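Local coordinates for prevent host death protein (Enterobacteria phage P1, PDB 3HS2) that neutralizes the toxin Doc as the labile antitoxin of a type II toxin-antitoxin system and binds DNA as a transcriptional repressor, at residues A[10-13]-A[14-17]. Sequence-based numbering, arbitrary orientation.
Sequences RGNL and SEVL
At the start of helix 13-21, N12 and E15 meet side chain to side chain, with N12 at the N-cap position just after helix 6-11. The N12 side chain makes no capping bond. It reaches instead to the side chain three residues on. ND2 of N12 donates a nearly straight hydrogen bond to OE2 of E15, 2.8 Å long. The acceptor lies close to the amide plane of N12, but OE2 is met from well above the carboxylate plane. The amide and carboxylate planes stand nearly perpendicular, 83° apart. In E15 chi1 is 23°, away from the usual staggered positions, and the chain is extended beyond CG. This carries the carboxylate back beside N12, where CG of E15 also packs on CB of N12 at 3.5 Å.

Two backbone bonds of the i to i+4 alpha-helical type open the first turn. N of V16 donates to O of N12 at 2.9 Å, and N of L17 donates to O of L13 at 2.8 Å. CG2 of V16 comes close to the same N12 carbonyl, at 3.0 Å from its O.

This short joint links the first two helices of the Phd/YefM fold, which follow strand 2-5. L13 provides its apolar side. CG of L13 lies anti to the backbone N (chi1 -163°) and beside the carbonyl carbon. From there CG of L13 reaches CD1 of L17 at 4.3 Å, a loose apolar contact. CD1 of L13 is similarly spaced from CB of V16, at 4.4 Å. L13 and L17 are buried, and both pack against F6 of the second subunit, so this side of the helix start contributes to packing between the two subunits. S14 touches the same phenylalanine of that subunit.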
loop_
_atom_site.group_PDB
_atom_site.type_symbol
_atom_site.label_atom_id
_atom_site.label_comp_id
_atom_site.label_asym_id
_atom_site.label_seq_id
_atom_site.Cartn_x
_atom_site.Cartn_y
_atom_site.Cartn_z
ATOM N N ARG A 10 1.803 -1.228 -17.813
ATOM C CA ARG A 10 2.399 -0.464 -18.901
ATOM C C ARG A 10 1.433 -0.245 -20.067
ATOM O O ARG A 10 1.502 0.776 -20.752
ATOM C CB ARG A 10 3.680 -1.147 -19.387
ATOM C CG ARG A 10 4.562 -0.273 -20.253
ATOM N N GLY A 11 0.528 -1.197 -20.279
ATOM C CA GLY A 11 -0.396 -1.143 -21.401
ATOM C C GLY A 11 -1.748 -0.536 -21.072
ATOM O O GLY A 11 -2.577 -0.333 -21.961
ATOM N N ASN A 12 -1.971 -0.247 -19.794
ATOM C CA ASN A 12 -3.217 0.364 -19.341
ATOM C C ASN A 12 -2.958 1.484 -18.340
ATOM O O ASN A 12 -3.771 1.721 -17.448
ATOM C CB ASN A 12 -4.119 -0.685 -18.689
ATOM C CG ASN A 12 -4.559 -1.764 -19.655
ATOM O OD1 ASN A 12 -4.007 -2.863 -19.667
ATOM N ND2 ASN A 12 -5.554 -1.456 -20.472
ATOM N N LEU A 13 -1.828 2.168 -18.489
ATOM C CA LEU A 13 -1.394 3.146 -17.491
ATOM C C LEU A 13 -2.354 4.323 -17.325
ATOM O O LEU A 13 -2.594 4.769 -16.208
ATOM C CB LEU A 13 0.019 3.653 -17.790
ATOM C CG LEU A 13 0.717 4.354 -16.620
ATOM C CD1 LEU A 13 0.901 3.395 -15.452
ATOM C CD2 LEU A 13 2.051 4.920 -17.055
ATOM N N SER A 14 -2.892 4.830 -18.429
ATOM C CA SER A 14 -3.850 5.931 -18.356
ATOM C C SER A 14 -5.053 5.554 -17.494
ATOM O O SER A 14 -5.433 6.288 -16.582
ATOM C CB SER A 14 -4.323 6.343 -19.752
ATOM O OG SER A 14 -3.313 7.054 -20.443
ATOM N N GLU A 15 -5.648 4.404 -17.789
ATOM C CA GLU A 15 -6.766 3.898 -17.000
ATOM C C GLU A 15 -6.347 3.600 -15.555
ATOM O O GLU A 15 -7.150 3.717 -14.631
ATOM C CB GLU A 15 -7.384 2.666 -17.675
ATOM C CG GLU A 15 -6.424 1.937 -18.613
ATOM C CD GLU A 15 -7.127 1.011 -19.593
ATOM O OE1 GLU A 15 -7.996 0.226 -19.157
ATOM O OE2 GLU A 15 -6.806 1.063 -20.800
ATOM N N VAL A 16 -5.084 3.234 -15.366
ATOM C CA VAL A 16 -4.546 2.999 -14.028
ATOM C C VAL A 16 -4.453 4.302 -13.238
ATOM O O VAL A 16 -4.801 4.352 -12.058
ATOM C CB VAL A 16 -3.149 2.358 -14.085
ATOM C CG1 VAL A 16 -2.465 2.457 -12.734
ATOM C CG2 VAL A 16 -3.239 0.908 -14.557
ATOM N N LEU A 17 -3.982 5.354 -13.897
ATOM C CA LEU A 17 -3.839 6.657 -13.261
ATOM C C LEU A 17 -5.200 7.297 -12.977
ATOM O O LEU A 17 -5.362 8.012 -11.989
ATOM C CB LEU A 17 -2.963 7.577 -14.111
ATOM C CG LEU A 17 -1.477 7.217 -14.113
ATOM C CD1 LEU A 17 -0.700 8.136 -15.028
ATOM C CD2 LEU A 17 -0.936 7.288 -12.700
#